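Adenine phosphoribosyltransferase (Leishmania donovani, PDB 1QB7) probably catalyses the reversible transfer of a phosphoribosyl group from 5-phosphoribosyl 1-diphosphate to adenine, giving AMP and diphosphate in purine salvage. Local coordinates at residues Y26-P31 against V38-D43; E52-I57 against F83-M88; L76-R81 against V98-A103; D145-T150 against L175-L180. One frame throughout, in Å; residues are numbered along the deposited sequence.

Contact 1 (Y26-P31 against V38-D43). With ADE (adenine), chain C.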
loop_
_atom_site.group_PDB
_atom_site.type_symbol
_atom_site.label_atom_id
_atom_site.label_comp_id
_atom_site.label_asym_id
_atom_site.label_seq_id
_atom_site.Cartn_x
_atom_site.Cartn_y
_atom_site.Cartn_z
ATOM N N TYR A 26 -6.897 12.140 -12.866
ATOM C CA TYR A 26 -5.480 12.395 -12.621
ATOM C C TYR A 26 -5.076 13.844 -12.405
ATOM O O TYR A 26 -5.613 14.765 -13.026
ATOM C CB TYR A 26 -4.615 11.804 -13.738
ATOM C CG TYR A 26 -3.838 10.562 -13.344
ATOM C CD1 TYR A 26 -2.958 10.574 -12.257
ATOM C CD2 TYR A 26 -3.985 9.372 -14.056
ATOM C CE1 TYR A 26 -2.248 9.424 -11.885
ATOM C CE2 TYR A 26 -3.284 8.224 -13.696
ATOM C CZ TYR A 26 -2.421 8.256 -12.610
ATOM O OH TYR A 26 -1.759 7.113 -12.234
ATOM N N ARG A 27 -4.161 14.033 -11.458
ATOM C CA ARG A 27 -3.599 15.349 -11.160
ATOM C C ARG A 27 -2.100 15.163 -11.069
ATOM O O ARG A 27 -1.621 14.196 -10.471
ATOM C CB ARG A 27 -4.119 15.925 -9.839
ATOM C CG ARG A 27 -5.571 16.366 -9.865
ATOM C CD ARG A 27 -5.811 17.474 -10.874
ATOM N NE ARG A 27 -7.208 17.901 -10.898
ATOM C CZ ARG A 27 -8.184 17.285 -11.565
ATOM N NH1 ARG A 27 -7.931 16.204 -12.292
ATOM N NH2 ARG A 27 -9.419 17.764 -11.511
ATOM N N TRP A 28 -1.364 16.040 -11.737
ATOM C CA TRP A 28 0.090 15.990 -11.700
ATOM C C TRP A 28 0.611 17.280 -11.080
ATOM O O TRP A 28 -0.064 18.317 -11.104
ATOM C CB TRP A 28 0.686 15.755 -13.094
ATOM C CG TRP A 28 0.400 16.824 -14.110
ATOM C CD1 TRP A 28 -0.540 16.782 -15.098
ATOM C CD2 TRP A 28 1.102 18.066 -14.274
ATOM N NE1 TRP A 28 -0.465 17.915 -15.872
ATOM C CE2 TRP A 28 0.534 18.718 -15.389
ATOM C CE3 TRP A 28 2.160 18.685 -13.591
ATOM C CZ2 TRP A 28 0.988 19.966 -15.838
ATOM C CZ3 TRP A 28 2.613 19.927 -14.038
ATOM C CH2 TRP A 28 2.025 20.552 -15.153
ATOM N N TYR A 29 1.813 17.208 -10.522
ATOM C CA TYR A 29 2.422 18.357 -9.864
ATOM C C TYR A 29 3.845 18.583 -10.341
ATOM O O TYR A 29 4.574 17.629 -10.609
ATOM C CB TYR A 29 2.437 18.147 -8.341
ATOM C CG TYR A 29 1.067 17.987 -7.731
ATOM C CD1 TYR A 29 0.392 16.763 -7.794
ATOM C CD2 TYR A 29 0.427 19.064 -7.118
ATOM C CE1 TYR A 29 -0.884 16.621 -7.271
ATOM C CE2 TYR A 29 -0.852 18.928 -6.586
ATOM C CZ TYR A 29 -1.498 17.706 -6.671
ATOM O OH TYR A 29 -2.766 17.572 -6.178
ATOM N N SER A 30 4.232 19.852 -10.446
ATOM C CA SER A 30 5.585 20.206 -10.867
ATOM C C SER A 30 6.490 20.073 -9.637
ATOM O O SER A 30 5.999 19.967 -8.517
ATOM C CB SER A 30 5.612 21.625 -11.449
ATOM O OG SER A 30 5.221 22.587 -10.491
ATOM N N PRO A 31 7.820 20.066 -9.831
ATOM C CA PRO A 31 8.799 19.931 -8.744
ATOM C C PRO A 31 8.543 20.675 -7.435
ATOM O O PRO A 31 8.573 20.068 -6.369
ATOM C CB PRO A 31 10.094 20.377 -9.407
ATOM C CG PRO A 31 9.937 19.819 -10.789
ATOM C CD PRO A 31 8.513 20.218 -11.127
ATOM N N VAL A 38 10.785 15.550 -11.306
ATOM C CA VAL A 38 10.347 15.152 -12.637
ATOM C C VAL A 38 9.426 16.283 -13.084
ATOM O O VAL A 38 8.843 16.982 -12.253
ATOM C CB VAL A 38 9.589 13.786 -12.645
ATOM C CG1 VAL A 38 10.548 12.650 -12.320
ATOM C CG2 VAL A 38 8.429 13.797 -11.663
ATOM N N PRO A 39 9.327 16.520 -14.395
ATOM C CA PRO A 39 8.466 17.590 -14.902
ATOM C C PRO A 39 7.036 17.534 -14.366
ATOM O O PRO A 39 6.512 18.528 -13.864
ATOM C CB PRO A 39 8.501 17.356 -16.405
ATOM C CG PRO A 39 9.883 16.842 -16.610
ATOM C CD PRO A 39 10.012 15.834 -15.503
ATOM N N ARG A 40 6.415 16.363 -14.464
ATOM C CA ARG A 40 5.047 16.188 -14.007
ATOM C C ARG A 40 4.905 14.895 -13.204
ATOM O O ARG A 40 4.939 13.791 -13.754
ATOM C CB ARG A 40 4.085 16.192 -15.202
ATOM C CG ARG A 40 4.240 17.406 -16.131
ATOM C CD ARG A 40 3.214 17.412 -17.249
ATOM N NE ARG A 40 3.157 16.128 -17.938
ATOM C CZ ARG A 40 2.219 15.780 -18.816
ATOM N NH1 ARG A 40 1.261 16.636 -19.154
ATOM N NH2 ARG A 40 2.254 14.579 -19.379
ATOM N N PHE A 41 4.782 15.047 -11.890
ATOM C CA PHE A 41 4.630 13.914 -10.984
ATOM C C PHE A 41 3.145 13.559 -10.892
ATOM O O PHE A 41 2.365 14.329 -10.332
ATOM C CB PHE A 41 5.184 14.286 -9.603
ATOM C CG PHE A 41 5.116 13.170 -8.598
ATOM C CD1 PHE A 41 3.988 13.002 -7.791
ATOM C CD2 PHE A 41 6.174 12.282 -8.452
ATOM C CE1 PHE A 41 3.919 11.971 -6.860
ATOM C CE2 PHE A 41 6.110 11.249 -7.523
ATOM C CZ PHE A 41 4.977 11.096 -6.727
ATOM N N ALA A 42 2.754 12.416 -11.459
ATOM C CA ALA A 42 1.356 11.980 -11.438
ATOM C C ALA A 42 0.985 11.396 -10.078
ATOM O O ALA A 42 1.385 10.286 -9.742
ATOM C CB ALA A 42 1.100 10.972 -12.537
ATOM N N ASP A 43 0.194 12.149 -9.321
ATOM C CA ASP A 43 -0.227 11.773 -7.973
ATOM C C ASP A 43 -1.236 10.610 -7.888
ATOM O O ASP A 43 -2.379 10.722 -8.342
ATOM C CB ASP A 43 -0.778 13.024 -7.282
ATOM C CG ASP A 43 -1.055 12.820 -5.806
ATOM O OD1 ASP A 43 -0.609 11.816 -5.218
ATOM O OD2 ASP A 43 -1.731 13.690 -5.231
HETATM N N9 ADE C . 8.681 8.706 -11.855
HETATM C C8 ADE C . 8.394 8.058 -10.715
HETATM N N7 ADE C . 7.162 8.304 -10.255
HETATM C C5 ADE C . 6.639 9.173 -11.181
HETATM C C6 ADE C . 5.399 9.813 -11.288
HETATM N N6 ADE C . 4.435 9.636 -10.388
HETATM N N1 ADE C . 5.221 10.629 -12.363
HETATM C C2 ADE C . 6.209 10.786 -13.252
HETATM N N3 ADE C . 7.425 10.228 -13.245
HETATM C C4 ADE C . 7.564 9.429 -12.168
HETATM O O HOH W 1 -0.301 7.767 -9.963
HETATM O O HOH W 2 -3.826 15.146 -6.355
HETATM O O HOH W 3 7.273 16.981 -10.029
#
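Two torsions bring Trp-28 and Arg-40 together: chi1 of 62° sets the indole CG between the backbone N and carbonyl carbon of Trp-28, while CG of Arg-40 lies anti to its own carbonyl carbon, beside N. The arginine chain then runs over one face of the indole, with CD 3.6 Å from the centroid of the Trp-28 six-membered ring in a CH-pi contact. Its guanidinium makes a cation-pi contact with the five-membered ring, and its NH1 and NH2 bind the carbonyls of Leu-208 and Asp-205; a long, flexible cation suits both tasks. Tyr-29 and Phe-41 form the antiparallel hydrogen-bonded pair, Phe-41 N reaching Tyr-29 O at 2.9 Å. Phe-41 turns one ring face to adenine N6. Ala-42, with its small side chain against Tyr-26 CE1, reads the base with its backbone: Ala-42 N donates to adenine N1 at 3.2 Å, and adenine N6 donates to Ala-42 O at 3.2 Å. This is a beta hairpin serving as one wall of the adenine pocket.

Contact 2 (E52-I57 against F83-M88)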
loop_
_atom_site.group_PDB
_atom_site.type_symbol
_atom_site.label_atom_id
_atom_site.label_comp_id
_atom_site.label_asym_id
_atom_site.label_seq_id
_atom_site.Cartn_x
_atom_site.Cartn_y
_atom_site.Cartn_z
ATOM N N GLU A 52 -15.181 6.585 -7.859
ATOM C CA GLU A 52 -15.607 6.067 -9.152
ATOM C C GLU A 52 -14.422 5.545 -9.963
ATOM O O GLU A 52 -14.517 4.499 -10.604
ATOM C CB GLU A 52 -16.366 7.141 -9.938
ATOM C CG GLU A 52 -17.087 6.596 -11.162
ATOM C CD GLU A 52 -17.689 7.674 -12.056
ATOM O OE1 GLU A 52 -17.425 8.880 -11.836
ATOM O OE2 GLU A 52 -18.421 7.299 -13.000
ATOM N N THR A 53 -13.299 6.258 -9.910
ATOM C CA THR A 53 -12.116 5.844 -10.657
ATOM C C THR A 53 -11.498 4.577 -10.071
ATOM O O THR A 53 -11.146 3.656 -10.808
ATOM C CB THR A 53 -11.061 6.974 -10.732
ATOM O OG1 THR A 53 -11.691 8.184 -11.172
ATOM C CG2 THR A 53 -9.958 6.618 -11.724
ATOM N N LEU A 54 -11.405 4.511 -8.747
ATOM C CA LEU A 54 -10.832 3.341 -8.091
ATOM C C LEU A 54 -11.670 2.099 -8.424
ATOM O O LEU A 54 -11.129 1.041 -8.766
ATOM C CB LEU A 54 -10.772 3.562 -6.578
ATOM C CG LEU A 54 -9.875 2.629 -5.765
ATOM C CD1 LEU A 54 -8.411 2.772 -6.179
ATOM C CD2 LEU A 54 -10.041 2.966 -4.299
ATOM N N LYS A 55 -12.992 2.253 -8.378
ATOM C CA LYS A 55 -13.904 1.159 -8.680
ATOM C C LYS A 55 -13.775 0.716 -10.143
ATOM O O LYS A 55 -13.788 -0.479 -10.443
ATOM C CB LYS A 55 -15.347 1.565 -8.370
ATOM C CG LYS A 55 -16.338 0.425 -8.513
ATOM C CD LYS A 55 -17.753 0.865 -8.223
ATOM C CE LYS A 55 -18.729 -0.259 -8.527
ATOM N NZ LYS A 55 -20.148 0.123 -8.242
ATOM N N ALA A 56 -13.614 1.682 -11.043
ATOM C CA ALA A 56 -13.473 1.386 -12.466
ATOM C C ALA A 56 -12.219 0.552 -12.730
ATOM O O ALA A 56 -12.248 -0.380 -13.536
ATOM C CB ALA A 56 -13.444 2.674 -13.277
ATOM N N ILE A 57 -11.128 0.881 -12.042
ATOM C CA ILE A 57 -9.868 0.150 -12.184
ATOM C C ILE A 57 -10.054 -1.268 -11.653
ATOM O O ILE A 57 -9.683 -2.243 -12.306
ATOM C CB ILE A 57 -8.738 0.816 -11.380
ATOM C CG1 ILE A 57 -8.400 2.181 -11.976
ATOM C CG2 ILE A 57 -7.513 -0.090 -11.337
ATOM C CD1 ILE A 57 -7.500 3.011 -11.106
ATOM N N PHE A 83 0.583 -1.370 -3.750
ATOM C CA PHE A 83 -0.195 -1.912 -2.633
ATOM C C PHE A 83 -1.612 -1.349 -2.654
ATOM O O PHE A 83 -2.532 -1.926 -2.080
ATOM C CB PHE A 83 0.436 -1.511 -1.293
ATOM C CG PHE A 83 1.746 -2.188 -0.988
ATOM C CD1 PHE A 83 2.387 -2.995 -1.927
ATOM C CD2 PHE A 83 2.335 -2.027 0.266
ATOM C CE1 PHE A 83 3.596 -3.629 -1.620
ATOM C CE2 PHE A 83 3.537 -2.654 0.580
ATOM C CZ PHE A 83 4.169 -3.459 -0.366
ATOM N N LEU A 84 -1.768 -0.201 -3.301
ATOM C CA LEU A 84 -3.045 0.486 -3.392
ATOM C C LEU A 84 -4.049 -0.157 -4.332
ATOM O O LEU A 84 -5.255 0.020 -4.162
ATOM C CB LEU A 84 -2.819 1.936 -3.835
ATOM C CG LEU A 84 -1.970 2.810 -2.908
ATOM C CD1 LEU A 84 -1.564 4.078 -3.633
ATOM C CD2 LEU A 84 -2.747 3.133 -1.648
ATOM N N PHE A 85 -3.561 -0.897 -5.321
ATOM C CA PHE A 85 -4.453 -1.504 -6.300
ATOM C C PHE A 85 -4.473 -3.024 -6.302
ATOM O O PHE A 85 -5.498 -3.640 -6.613
ATOM C CB PHE A 85 -4.099 -0.992 -7.698
ATOM C CG PHE A 85 -4.081 0.504 -7.801
ATOM C CD1 PHE A 85 -5.267 1.217 -7.966
ATOM C CD2 PHE A 85 -2.879 1.205 -7.705
ATOM C CE1 PHE A 85 -5.258 2.604 -8.027
ATOM C CE2 PHE A 85 -2.859 2.595 -7.767
ATOM C CZ PHE A 85 -4.051 3.295 -7.928
ATOM N N GLY A 86 -3.341 -3.619 -5.944
ATOM C CA GLY A 86 -3.226 -5.064 -5.927
ATOM C C GLY A 86 -4.228 -5.817 -5.073
ATOM O O GLY A 86 -4.968 -6.652 -5.593
ATOM N N PRO A 87 -4.292 -5.531 -3.762
ATOM C CA PRO A 87 -5.219 -6.201 -2.837
ATOM C C PRO A 87 -6.695 -6.188 -3.232
ATOM O O PRO A 87 -7.385 -7.192 -3.049
ATOM C CB PRO A 87 -4.977 -5.468 -1.517
ATOM C CG PRO A 87 -3.525 -5.081 -1.613
ATOM C CD PRO A 87 -3.419 -4.587 -3.039
ATOM N N MET A 88 -7.186 -5.079 -3.779
ATOM C CA MET A 88 -8.593 -5.035 -4.158
ATOM C C MET A 88 -8.901 -5.921 -5.359
ATOM O O MET A 88 -10.043 -6.324 -5.556
ATOM C CB MET A 88 -9.090 -3.602 -4.369
ATOM C CG MET A 88 -8.470 -2.857 -5.513
ATOM S SD MET A 88 -9.218 -1.226 -5.678
ATOM C CE MET A 88 -8.433 -0.708 -7.187
#
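Helix 51-67 meets the start of helix 86-93 and the turn before it with the backbones well separated, the nearest CA atoms, those of Ile-57 and Phe-85, being 8.2 Å apart, so the gap is bridged mainly by side chains. Leu-54 is the hub. Its CG stands anti to the backbone N (chi1 -164°), which carries the CD1 branch to 3.7 Å from CE1 of Phe-85 and to 3.6 Å from CE of Met-88. The methionine, extended beyond CG, ends in a methyl that also approaches Leu-54 O at 3.6 Å; a slim, unbranched chain suits this long reach between two helices. Both helices belong to the phosphoribosyltransferase domain, helix 86-93 being the connection of a beta-alpha-beta unit, and their contact is plain apolar packing. Ile-57, one helical turn after Leu-54, sends its CD1 to 3.8 Å from Phe-85 CE1, so two aliphatic methyls meet the same corner of the ring. Phe-85 itself has Leu-84 CB over one face and also packs on Val-44 and Ile-47. All four touching residues are buried, where apolar side chains need no hydrogen-bonding partner. Beyond them lies the dimer partner, where Met-88 packs against Met-88 of the second subunit.

Contact 3 (L76-R81 against V98-A103)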
loop_
_atom_site.group_PDB
_atom_site.type_symbol
_atom_site.label_atom_id
_atom_site.label_comp_id
_atom_site.label_asym_id
_atom_site.label_seq_id
_atom_site.Cartn_x
_atom_site.Cartn_y
_atom_site.Cartn_z
ATOM N N LEU A 76 1.575 -9.440 -7.626
ATOM C CA LEU A 76 2.754 -8.938 -6.919
ATOM C C LEU A 76 2.792 -7.421 -7.076
ATOM O O LEU A 76 3.008 -6.909 -8.174
ATOM C CB LEU A 76 4.037 -9.575 -7.471
ATOM C CG LEU A 76 5.397 -9.089 -6.931
ATOM C CD1 LEU A 76 5.539 -9.365 -5.443
ATOM C CD2 LEU A 76 6.528 -9.764 -7.677
ATOM N N GLY A 77 2.554 -6.712 -5.977
ATOM C CA GLY A 77 2.534 -5.260 -6.010
ATOM C C GLY A 77 3.789 -4.621 -5.453
ATOM O O GLY A 77 4.386 -5.129 -4.494
ATOM N N PHE A 78 4.168 -3.488 -6.041
ATOM C CA PHE A 78 5.369 -2.757 -5.639
ATOM C C PHE A 78 5.100 -1.776 -4.495
ATOM O O PHE A 78 4.098 -1.063 -4.495
ATOM C CB PHE A 78 5.952 -1.986 -6.834
ATOM C CG PHE A 78 6.307 -2.850 -8.025
ATOM C CD1 PHE A 78 6.122 -4.229 -8.004
ATOM C CD2 PHE A 78 6.812 -2.265 -9.183
ATOM C CE1 PHE A 78 6.433 -5.012 -9.122
ATOM C CE2 PHE A 78 7.125 -3.033 -10.303
ATOM C CZ PHE A 78 6.934 -4.409 -10.272
ATOM N N ASP A 79 6.024 -1.736 -3.537
ATOM C CA ASP A 79 5.934 -0.854 -2.369
ATOM C C ASP A 79 6.176 0.592 -2.822
ATOM O O ASP A 79 7.202 0.870 -3.436
ATOM C CB ASP A 79 7.006 -1.288 -1.360
ATOM C CG ASP A 79 6.918 -0.561 -0.023
ATOM O OD1 ASP A 79 6.059 0.316 0.172
ATOM O OD2 ASP A 79 7.725 -0.892 0.863
ATOM N N ALA A 80 5.241 1.512 -2.563
ATOM C CA ALA A 80 3.984 1.253 -1.855
ATOM C C ALA A 80 2.745 1.494 -2.713
ATOM O O ALA A 80 1.652 1.058 -2.366
ATOM C CB ALA A 80 3.901 2.144 -0.617
ATOM N N ARG A 81 2.908 2.185 -3.832
ATOM C CA ARG A 81 1.765 2.509 -4.667
ATOM C C ARG A 81 1.073 1.318 -5.330
ATOM O O ARG A 81 -0.124 1.381 -5.629
ATOM C CB ARG A 81 2.139 3.635 -5.634
ATOM C CG ARG A 81 2.759 4.818 -4.871
ATOM C CD ARG A 81 2.999 6.056 -5.708
ATOM N NE ARG A 81 3.822 5.802 -6.884
ATOM C CZ ARG A 81 4.848 6.558 -7.271
ATOM N NH1 ARG A 81 5.232 7.597 -6.545
ATOM N NH2 ARG A 81 5.520 6.248 -8.368
ATOM N N VAL A 98 1.204 -10.718 -3.082
ATOM C CA VAL A 98 2.576 -10.727 -2.584
ATOM C C VAL A 98 3.164 -9.307 -2.640
ATOM O O VAL A 98 2.856 -8.528 -3.546
ATOM C CB VAL A 98 3.449 -11.730 -3.389
ATOM C CG1 VAL A 98 4.855 -11.810 -2.806
ATOM C CG2 VAL A 98 2.796 -13.114 -3.386
ATOM N N LEU A 99 4.003 -8.979 -1.660
ATOM C CA LEU A 99 4.610 -7.655 -1.563
ATOM C C LEU A 99 6.075 -7.599 -1.976
ATOM O O LEU A 99 6.890 -8.387 -1.497
ATOM C CB LEU A 99 4.531 -7.148 -0.117
ATOM C CG LEU A 99 3.214 -6.821 0.583
ATOM C CD1 LEU A 99 2.318 -8.035 0.712
ATOM C CD2 LEU A 99 3.545 -6.277 1.956
ATOM N N MET A 100 6.409 -6.678 -2.872
ATOM C CA MET A 100 7.805 -6.504 -3.246
ATOM C C MET A 100 8.262 -5.252 -2.498
ATOM O O MET A 100 7.750 -4.155 -2.727
ATOM C CB MET A 100 7.993 -6.332 -4.753
ATOM C CG MET A 100 9.464 -6.255 -5.141
ATOM S SD MET A 100 9.764 -6.161 -6.907
ATOM C CE MET A 100 9.555 -4.413 -7.190
ATOM N N ARG A 101 9.185 -5.436 -1.563
ATOM C CA ARG A 101 9.683 -4.328 -0.757
ATOM C C ARG A 101 11.191 -4.417 -0.572
ATOM O O ARG A 101 11.807 -5.428 -0.908
ATOM C CB ARG A 101 9.037 -4.355 0.633
ATOM C CG ARG A 101 7.561 -4.752 0.677
ATOM C CD ARG A 101 6.976 -4.502 2.059
ATOM N NE ARG A 101 6.991 -3.076 2.356
ATOM C CZ ARG A 101 6.520 -2.519 3.465
ATOM N NH1 ARG A 101 5.993 -3.266 4.426
ATOM N NH2 ARG A 101 6.591 -1.206 3.616
ATOM N N LYS A 102 11.788 -3.346 -0.050
ATOM C CA LYS A 102 13.216 -3.346 0.235
ATOM C C LYS A 102 13.406 -4.349 1.372
ATOM O O LYS A 102 12.475 -4.596 2.142
ATOM C CB LYS A 102 13.695 -1.956 0.660
ATOM C CG LYS A 102 13.826 -0.973 -0.490
ATOM C CD LYS A 102 14.498 0.318 -0.054
ATOM C CE LYS A 102 14.543 1.336 -1.196
ATOM N NZ LYS A 102 15.238 0.792 -2.399
ATOM N N ALA A 103 14.595 -4.936 1.466
ATOM C CA ALA A 103 14.892 -5.931 2.494
ATOM C C ALA A 103 14.560 -5.486 3.915
ATOM O O ALA A 103 14.015 -6.263 4.696
ATOM C CB ALA A 103 16.355 -6.372 2.404
HETATM O O HOH W 4 10.358 -0.932 -0.013
#
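Arg-101 grips Asp-79 side-on, NE and NH2 both donating to the single oxygen OD2, at 2.7 and 3.0 Å. The oxygen lies in the guanidinium plane, yet both nitrogens come to it from the same face of the carboxylate, the two planes being 68° apart. A water adds a third donor to Asp-79 OD2 and accepts from Lys-102 N. Arg-101 NH2 also binds a citrate, probably from the crystallisation liquor. Next come the backbone bonds of parallel strands: Gly-77 N to Val-98 O and Met-100 N to Gly-77 O, each 3.0 Å, then Asp-79 N to Met-100 O. On the face bearing Phe-78, the flexible Met-100 bends at chi3 (83°) and lays CE over the ring, 3.6 Å from the Phe-78 centroid, with SD oblique to it in a Met-aromatic contact. Leu-76 CD1 packs on Val-98 CG1. Ala-80 follows a cis peptide, and Arg-81 beyond it binds adenine. These strands flank a beta-alpha-beta crossover, with 97-100 outermost in the main sheet within this chain.

Contact 4 (D145-T150 against L175-L180). With ADE (adenine), chain C.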
loop_
_atom_site.group_PDB
_atom_site.type_symbol
_atom_site.label_atom_id
_atom_site.label_comp_id
_atom_site.label_asym_id
_atom_site.label_seq_id
_atom_site.Cartn_x
_atom_site.Cartn_y
_atom_site.Cartn_z
ATOM N N ASP A 145 1.886 -1.780 -10.240
ATOM C CA ASP A 145 2.389 -0.542 -9.646
ATOM C C ASP A 145 1.546 0.553 -10.308
ATOM O O ASP A 145 0.856 0.292 -11.296
ATOM C CB ASP A 145 3.878 -0.361 -9.983
ATOM C CG ASP A 145 4.575 0.674 -9.097
ATOM O OD1 ASP A 145 3.973 1.172 -8.118
ATOM O OD2 ASP A 145 5.750 0.974 -9.380
ATOM N N ASP A 146 1.594 1.776 -9.795
ATOM C CA ASP A 146 0.777 2.833 -10.381
ATOM C C ASP A 146 1.325 3.446 -11.663
ATOM O O ASP A 146 0.596 3.595 -12.643
ATOM C CB ASP A 146 0.467 3.925 -9.351
ATOM C CG ASP A 146 1.684 4.754 -8.979
ATOM O OD1 ASP A 146 2.807 4.212 -8.903
ATOM O OD2 ASP A 146 1.507 5.963 -8.745
ATOM N N VAL A 147 2.610 3.780 -11.663
ATOM C CA VAL A 147 3.234 4.410 -12.822
ATOM C C VAL A 147 4.446 3.639 -13.347
ATOM O O VAL A 147 5.278 3.175 -12.566
ATOM C CB VAL A 147 3.700 5.861 -12.476
ATOM C CG1 VAL A 147 4.359 6.514 -13.676
ATOM C CG2 VAL A 147 2.528 6.706 -12.003
ATOM N N LEU A 148 4.505 3.439 -14.664
ATOM C CA LEU A 148 5.666 2.790 -15.262
ATOM C C LEU A 148 6.505 3.946 -15.796
ATOM O O LEU A 148 6.154 4.559 -16.806
ATOM C CB LEU A 148 5.293 1.852 -16.411
ATOM C CG LEU A 148 6.528 1.170 -17.029
ATOM C CD1 LEU A 148 7.173 0.226 -16.034
ATOM C CD2 LEU A 148 6.156 0.422 -18.285
ATOM N N ALA A 149 7.552 4.298 -15.057
ATOM C CA ALA A 149 8.438 5.388 -15.443
ATOM C C ALA A 149 9.732 4.839 -16.051
ATOM O O ALA A 149 9.760 4.512 -17.231
ATOM C CB ALA A 149 8.722 6.272 -14.248
ATOM N N THR A 150 10.792 4.714 -15.255
ATOM C CA THR A 150 12.060 4.182 -15.767
ATOM C C THR A 150 12.081 2.650 -15.813
ATOM O O THR A 150 12.917 2.057 -16.494
ATOM C CB THR A 150 13.269 4.678 -14.955
ATOM O OG1 THR A 150 13.172 4.203 -13.606
ATOM C CG2 THR A 150 13.326 6.195 -14.960
ATOM N N LEU A 175 -0.669 4.239 -15.063
ATOM C CA LEU A 175 -0.129 5.235 -15.962
ATOM C C LEU A 175 1.260 4.873 -16.466
ATOM O O LEU A 175 2.092 4.368 -15.716
ATOM C CB LEU A 175 -0.038 6.566 -15.227
ATOM C CG LEU A 175 0.385 7.762 -16.076
ATOM C CD1 LEU A 175 -0.795 8.226 -16.922
ATOM C CD2 LEU A 175 0.856 8.869 -15.165
ATOM N N SER A 176 1.507 5.156 -17.741
ATOM C CA SER A 176 2.813 4.909 -18.344
ATOM C C SER A 176 3.387 6.229 -18.844
ATOM O O SER A 176 2.639 7.161 -19.166
ATOM C CB SER A 176 2.704 3.930 -19.507
ATOM O OG SER A 176 1.785 4.398 -20.475
ATOM N N ILE A 177 4.714 6.313 -18.856
ATOM C CA ILE A 177 5.442 7.494 -19.324
ATOM C C ILE A 177 6.287 6.974 -20.489
ATOM O O ILE A 177 7.496 6.778 -20.349
ATOM C CB ILE A 177 6.412 8.029 -18.240
ATOM C CG1 ILE A 177 5.749 8.050 -16.855
ATOM C CG2 ILE A 177 6.920 9.406 -18.635
ATOM C CD1 ILE A 177 4.617 9.030 -16.702
ATOM N N PRO A 178 5.665 6.768 -21.665
ATOM C CA PRO A 178 6.358 6.253 -22.856
ATOM C C PRO A 178 7.690 6.917 -23.225
ATOM O O PRO A 178 8.589 6.263 -23.766
ATOM C CB PRO A 178 5.300 6.395 -23.956
ATOM C CG PRO A 178 4.438 7.523 -23.466
ATOM C CD PRO A 178 4.306 7.217 -22.011
ATOM N N PHE A 179 7.830 8.196 -22.887
ATOM C CA PHE A 179 9.046 8.940 -23.187
ATOM C C PHE A 179 10.275 8.301 -22.549
ATOM O O PHE A 179 11.372 8.360 -23.105
ATOM C CB PHE A 179 8.907 10.386 -22.710
ATOM C CG PHE A 179 10.108 11.236 -22.995
ATOM C CD1 PHE A 179 10.325 11.751 -24.268
ATOM C CD2 PHE A 179 11.025 11.526 -21.990
ATOM C CE1 PHE A 179 11.441 12.543 -24.537
ATOM C CE2 PHE A 179 12.144 12.317 -22.250
ATOM C CZ PHE A 179 12.350 12.828 -23.527
ATOM N N LEU A 180 10.088 7.695 -21.381
ATOM C CA LEU A 180 11.180 7.057 -20.659
ATOM C C LEU A 180 11.566 5.676 -21.188
ATOM O O LEU A 180 12.501 5.053 -20.686
ATOM C CB LEU A 180 10.858 7.011 -19.168
ATOM C CG LEU A 180 10.793 8.398 -18.523
ATOM C CD1 LEU A 180 10.196 8.314 -17.128
ATOM C CD2 LEU A 180 12.191 9.007 -18.485
HETATM N N9 ADE C . 8.681 8.706 -11.855
HETATM C C8 ADE C . 8.394 8.058 -10.715
HETATM N N7 ADE C . 7.162 8.304 -10.255
HETATM C C5 ADE C . 6.639 9.173 -11.181
HETATM C C6 ADE C . 5.399 9.813 -11.288
HETATM N N6 ADE C . 4.435 9.636 -10.388
HETATM N N1 ADE C . 5.221 10.629 -12.363
HETATM C C2 ADE C . 6.209 10.786 -13.252
HETATM N N3 ADE C . 7.425 10.228 -13.245
HETATM C C4 ADE C . 7.564 9.429 -12.168
HETATM O O HOH W 5 8.507 4.268 -19.633
#
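Val-147 and Leu-175 lie side by side as paired residues of parallel strands 147-148 and 175-176, in a small three-stranded sheet distinct from the main one, since the chain turns a corner at Asp-146. Packing here is close. Leu-175 N donates to Asp-146 O and Leu-148 N to Leu-175 O, both at 2.8 Å, and Ile-177 N closes the series on Leu-148 O. Beta-branched Val-147 suits a strand and uses both methyls: CG1 meets Ile-177 CG1 at 3.8 Å, while CG2 stands 3.9 Å from adenine N6. Asp-146 forms a salt bridge with Arg-81, and neighbouring Asp-145 belongs to the magnesium site. The solvent side lies at exposed Thr-150 and partly exposed Leu-180, where strand 175-176 gives way, after Ile-177, to a 3-10 turn. Leu-180 CD1 still touches Ala-149 CB at 3.8 Å, and a water donates to both Ala-149 O and Ile-177 O, linking two acceptors. The small side chain of Ala-149 lets the base come close, its CB lying 3.4 Å from adenine N9.

From the N terminus, contact 1 comes first, closing the hairpin of strands 28-29 and 41-42, with six residues between its segments. The chain then enters helix 51-67, opening contact 2, and strand 74-78 opens contact 3 before helix 86-93 completes contact 2; strand 97-100 completes contact 3, so these two cross. Contact 4 follows in series, its loop spanning helix 152-163 and strand 167-173. Phe-83 links contacts 2 and 3 by packing on Gly-77 and Leu-99. Contacts 1 and 4 meet through Ala-42 and Leu-175 and both touch adenine; Arg-81 ties contact 3 to contacts 1 and 4, joining hairpin, main sheet and small sheet around the base.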